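Local coordinates for exported protein (Bacteroides fragilis, PDB 4JX0) that is of unknown function but binds magnesium and probably pairs an E-set-like N-terminal domain with a discoidin-type (F5/F8 type C) domain, at residues A[36-50]-A[66-78]. Numbering follows the deposited sequence.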
# COMPACT_ATOMS: atom_id res chain seq x y z
N ASP A 36 -21.47 7.50 31.74
CA ASP A 36 -20.43 6.64 31.16
C ASP A 36 -20.38 6.98 29.69
O ASP A 36 -21.43 7.23 29.09
CB ASP A 36 -20.73 5.14 31.39
CG ASP A 36 -20.68 4.73 32.85
OD1 ASP A 36 -19.89 5.33 33.62
OD2 ASP A 36 -21.44 3.81 33.23
N LEU A 37 -19.19 7.09 29.11
CA LEU A 37 -19.07 7.48 27.71
C LEU A 37 -18.67 6.31 26.84
O LEU A 37 -17.85 5.50 27.27
CB LEU A 37 -18.05 8.62 27.55
CG LEU A 37 -18.30 9.87 28.39
CD1 LEU A 37 -17.12 10.79 28.35
CD2 LEU A 37 -19.55 10.59 27.93
N VAL A 38 -19.26 6.22 25.64
CA VAL A 38 -18.95 5.21 24.62
C VAL A 38 -18.22 5.95 23.50
O VAL A 38 -18.70 6.98 23.04
CB VAL A 38 -20.20 4.46 24.11
CG1 VAL A 38 -19.82 3.36 23.13
CG2 VAL A 38 -20.99 3.87 25.28
N TYR A 39 -17.04 5.47 23.10
CA TYR A 39 -16.26 6.18 22.09
C TYR A 39 -15.37 5.22 21.30
O TYR A 39 -15.29 4.04 21.61
CB TYR A 39 -15.41 7.27 22.79
CG TYR A 39 -14.39 6.74 23.78
CD1 TYR A 39 -14.78 6.35 25.06
CD2 TYR A 39 -13.04 6.69 23.47
CE1 TYR A 39 -13.86 5.86 25.97
CE2 TYR A 39 -12.11 6.22 24.39
CZ TYR A 39 -12.52 5.82 25.64
OH TYR A 39 -11.61 5.33 26.56
N LEU A 40 -14.72 5.77 20.26
CA LEU A 40 -13.83 5.03 19.37
C LEU A 40 -12.39 4.99 19.91
O LEU A 40 -11.80 6.03 20.21
CB LEU A 40 -13.85 5.69 17.96
CG LEU A 40 -14.53 4.93 16.84
CD1 LEU A 40 -15.93 4.61 17.18
CD2 LEU A 40 -14.54 5.77 15.58
N GLY A 41 -11.83 3.78 19.99
CA GLY A 41 -10.46 3.56 20.42
C GLY A 41 -9.52 3.55 19.22
O GLY A 41 -9.69 2.73 18.32
N TYR A 42 -8.55 4.49 19.17
CA TYR A 42 -7.59 4.57 18.07
C TYR A 42 -6.37 5.40 18.45
O TYR A 42 -6.50 6.39 19.17
CB TYR A 42 -8.23 5.15 16.79
CG TYR A 42 -8.82 6.53 16.95
CD1 TYR A 42 -10.15 6.70 17.31
CD2 TYR A 42 -8.06 7.67 16.70
CE1 TYR A 42 -10.71 7.97 17.45
CE2 TYR A 42 -8.61 8.95 16.84
CZ TYR A 42 -9.93 9.09 17.24
OH TYR A 42 -10.50 10.34 17.35
N TYR A 43 -5.20 5.01 17.93
CA TYR A 43 -3.96 5.74 18.18
C TYR A 43 -3.83 6.88 17.18
O TYR A 43 -4.13 6.71 16.00
CB TYR A 43 -2.75 4.82 18.10
CG TYR A 43 -2.79 3.71 19.13
CD1 TYR A 43 -2.62 3.98 20.48
CD2 TYR A 43 -3.02 2.39 18.75
CE1 TYR A 43 -2.66 2.96 21.43
CE2 TYR A 43 -3.05 1.36 19.69
CZ TYR A 43 -2.88 1.65 21.04
OH TYR A 43 -2.91 0.66 21.99
N GLY A 44 -3.38 8.04 17.66
CA GLY A 44 -3.17 9.20 16.81
C GLY A 44 -4.45 9.84 16.31
O GLY A 44 -5.42 9.94 17.06
N ASN A 45 -4.44 10.29 15.05
CA ASN A 45 -5.57 10.97 14.42
C ASN A 45 -6.63 9.98 13.92
O ASN A 45 -6.29 8.84 13.59
CB ASN A 45 -5.09 11.84 13.25
CG ASN A 45 -4.24 13.02 13.65
OD1 ASN A 45 -4.30 13.52 14.77
ND2 ASN A 45 -3.46 13.54 12.70
N PRO A 46 -7.90 10.43 13.77
CA PRO A 46 -8.94 9.54 13.22
C PRO A 46 -8.90 9.51 11.70
O PRO A 46 -9.83 9.99 11.04
CB PRO A 46 -10.23 10.18 13.74
CG PRO A 46 -9.92 11.62 13.78
CD PRO A 46 -8.46 11.76 14.09
N TYR A 47 -7.83 8.96 11.13
CA TYR A 47 -7.64 8.95 9.69
C TYR A 47 -6.85 7.74 9.24
O TYR A 47 -5.81 7.43 9.82
CB TYR A 47 -6.90 10.24 9.28
CG TYR A 47 -6.68 10.40 7.79
CD1 TYR A 47 -7.76 10.53 6.92
CD2 TYR A 47 -5.40 10.50 7.27
CE1 TYR A 47 -7.56 10.71 5.55
CE2 TYR A 47 -5.19 10.69 5.90
CZ TYR A 47 -6.27 10.81 5.04
OH TYR A 47 -6.07 10.98 3.70
N THR A 48 -7.35 7.06 8.20
CA THR A 48 -6.67 5.91 7.60
C THR A 48 -6.68 6.10 6.13
O THR A 48 -7.75 6.29 5.55
CB THR A 48 -7.33 4.57 7.98
OG1 THR A 48 -7.38 4.48 9.40
CG2 THR A 48 -6.55 3.38 7.47
N GLN A 49 -5.50 6.08 5.51
CA GLN A 49 -5.40 6.19 4.07
C GLN A 49 -5.27 4.79 3.52
O GLN A 49 -4.30 4.09 3.84
CB GLN A 49 -4.22 7.08 3.67
CG GLN A 49 -4.32 7.58 2.24
CD GLN A 49 -3.21 8.52 1.88
OE1 GLN A 49 -2.41 8.26 0.97
NE2 GLN A 49 -3.13 9.67 2.56
N LEU A 50 -6.29 4.34 2.78
CA LEU A 50 -6.32 3.01 2.17
C LEU A 50 -5.73 3.16 0.78
O LEU A 50 -5.88 4.21 0.14
CB LEU A 50 -7.75 2.46 2.12
CG LEU A 50 -8.09 1.41 3.16
CD1 LEU A 50 -7.87 1.92 4.55
CD2 LEU A 50 -9.53 0.93 3.01
N GLU A 66 -11.60 -5.11 4.79
CA GLU A 66 -12.32 -4.94 6.05
C GLU A 66 -11.54 -4.01 6.98
O GLU A 66 -10.33 -4.15 7.10
CB GLU A 66 -12.51 -6.30 6.72
CG GLU A 66 -13.39 -7.25 5.94
CD GLU A 66 -13.47 -8.65 6.52
OE1 GLU A 66 -12.43 -9.36 6.51
OE2 GLU A 66 -14.57 -9.05 6.97
N LEU A 67 -12.25 -3.08 7.66
CA LEU A 67 -11.66 -2.14 8.61
C LEU A 67 -12.31 -2.39 9.95
O LEU A 67 -13.52 -2.17 10.08
CB LEU A 67 -11.89 -0.71 8.16
CG LEU A 67 -10.81 -0.12 7.28
CD1 LEU A 67 -11.37 1.01 6.44
CD2 LEU A 67 -9.63 0.38 8.13
N SER A 68 -11.55 -2.89 10.93
CA SER A 68 -12.07 -3.17 12.27
C SER A 68 -11.75 -2.00 13.20
O SER A 68 -10.59 -1.61 13.30
CB SER A 68 -11.48 -4.47 12.80
OG SER A 68 -12.19 -4.91 13.94
N PHE A 69 -12.79 -1.42 13.84
CA PHE A 69 -12.66 -0.28 14.76
C PHE A 69 -12.97 -0.70 16.18
O PHE A 69 -14.00 -1.33 16.40
CB PHE A 69 -13.63 0.83 14.35
CG PHE A 69 -13.35 1.42 13.00
CD1 PHE A 69 -12.43 2.45 12.84
CD2 PHE A 69 -14.00 0.94 11.87
CE1 PHE A 69 -12.17 2.98 11.59
CE2 PHE A 69 -13.75 1.49 10.62
CZ PHE A 69 -12.82 2.49 10.48
N LYS A 70 -12.12 -0.32 17.14
CA LYS A 70 -12.32 -0.64 18.56
C LYS A 70 -13.31 0.36 19.16
O LYS A 70 -13.18 1.56 18.91
CB LYS A 70 -10.98 -0.57 19.30
CG LYS A 70 -11.01 -1.18 20.69
CD LYS A 70 -9.60 -1.52 21.21
CE LYS A 70 -8.84 -0.32 21.69
NZ LYS A 70 -7.46 -0.67 22.12
N VAL A 71 -14.29 -0.11 19.93
CA VAL A 71 -15.28 0.75 20.58
C VAL A 71 -15.14 0.56 22.08
O VAL A 71 -15.40 -0.54 22.56
CB VAL A 71 -16.72 0.49 20.11
CG1 VAL A 71 -17.69 1.48 20.74
CG2 VAL A 71 -16.82 0.52 18.59
N LYS A 72 -14.74 1.61 22.81
CA LYS A 72 -14.53 1.55 24.26
C LYS A 72 -15.70 2.19 25.04
O LYS A 72 -16.39 3.05 24.51
CB LYS A 72 -13.22 2.27 24.63
CG LYS A 72 -11.96 1.68 23.99
CD LYS A 72 -10.72 2.54 24.22
CE LYS A 72 -10.13 2.39 25.59
NZ LYS A 72 -8.90 3.20 25.76
N VAL A 73 -15.87 1.77 26.30
CA VAL A 73 -16.82 2.35 27.26
C VAL A 73 -15.96 2.69 28.49
O VAL A 73 -15.04 1.93 28.82
CB VAL A 73 -18.06 1.47 27.57
CG1 VAL A 73 -17.67 0.14 28.21
CG2 VAL A 73 -19.07 2.21 28.44
N THR A 74 -16.20 3.84 29.12
CA THR A 74 -15.35 4.32 30.22
C THR A 74 -15.40 3.46 31.49
O THR A 74 -14.42 3.44 32.24
CB THR A 74 -15.69 5.77 30.55
OG1 THR A 74 -17.09 5.88 30.77
CG2 THR A 74 -15.27 6.71 29.44
N LYS A 75 -16.52 2.78 31.75
CA LYS A 75 -16.72 1.97 32.96
C LYS A 75 -17.64 0.80 32.62
O LYS A 75 -18.49 0.97 31.75
CB LYS A 75 -17.35 2.88 34.04
CG LYS A 75 -17.46 2.26 35.43
CD LYS A 75 -17.60 3.31 36.55
CE LYS A 75 -18.67 4.36 36.32
NZ LYS A 75 -19.04 5.06 37.58
N PRO A 76 -17.53 -0.39 33.24
CA PRO A 76 -18.44 -1.48 32.87
C PRO A 76 -19.89 -1.10 33.14
O PRO A 76 -20.18 -0.50 34.18
CB PRO A 76 -17.98 -2.65 33.74
CG PRO A 76 -16.59 -2.31 34.13
CD PRO A 76 -16.59 -0.83 34.29
N TYR A 77 -20.77 -1.37 32.16
CA TYR A 77 -22.18 -0.99 32.22
C TYR A 77 -23.06 -2.20 32.60
O TYR A 77 -22.73 -3.34 32.28
CB TYR A 77 -22.59 -0.39 30.87
CG TYR A 77 -23.87 0.40 30.90
CD1 TYR A 77 -23.94 1.63 31.56
CD2 TYR A 77 -24.99 -0.01 30.19
CE1 TYR A 77 -25.12 2.37 31.58
CE2 TYR A 77 -26.17 0.72 30.19
CZ TYR A 77 -26.23 1.92 30.88
OH TYR A 77 -27.41 2.60 30.92
N LYS A 78 -24.17 -1.92 33.31
CA LYS A 78 -25.13 -2.90 33.85
C LYS A 78 -25.78 -3.84 32.81
O LYS A 78 -26.17 -4.95 33.17
CB LYS A 78 -26.26 -2.17 34.62
CG LYS A 78 -27.23 -1.37 33.73
CD LYS A 78 -27.98 -0.31 34.52
CE LYS A 78 -28.94 0.48 33.66
NZ LYS A 78 -29.56 1.62 34.41
O HOH W 1 -20.78 6.83 36.53
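Tyr39 and Lys72 sit opposite each other as an antiparallel hydrogen-bonded pair, Tyr39 N to Lys72 O at 2.9 Å and Lys72 N to Tyr39 O at 2.8 Å. Strands 36-41 and 66-73 run at 145° to each other. Val38 faces Val73 and Leu40 faces Val71 as non-hydrogen-bonded pairs. Beyond Val73 the ladder changes character: Thr74 N still donates to Leu37 O, but Leu37 N turns to the side-chain hydroxyl, Thr74 OG1, at 2.9 Å. That oxygen reaches the amide because chi1 of 53° sets it between its own backbone N and carbonyl carbon. Past Gly41 the first chain leaves the pairing, loops through Pro46, and rejoins the same sheet as strand 47-54, where it no longer pairs with 66-73 but still meets it through side chains. The sheet belongs to the BT_3987-like N-terminal domain, of the E-set clan. Strand 157-159 flanks 36-41 on its other side, and 123-130 flanks 66-73. On one face, Lys72 CB lies over the Tyr39 ring, 4.0 Å from its centroid, a CH-pi contact. The lysine chain then bends at chi3 (78°), bringing CE to 3.4 Å from Tyr39 OH, which hydrogen-bonds Glu22; helix 23-31 packs here. On the opposite face, Val38 CG1 meets Val71 CG1 at 3.7 Å, with Leu148 against both side chains. Farther along, Leu50 and Leu67 touch tip to tip, CD2 to CD1 3.9 Å.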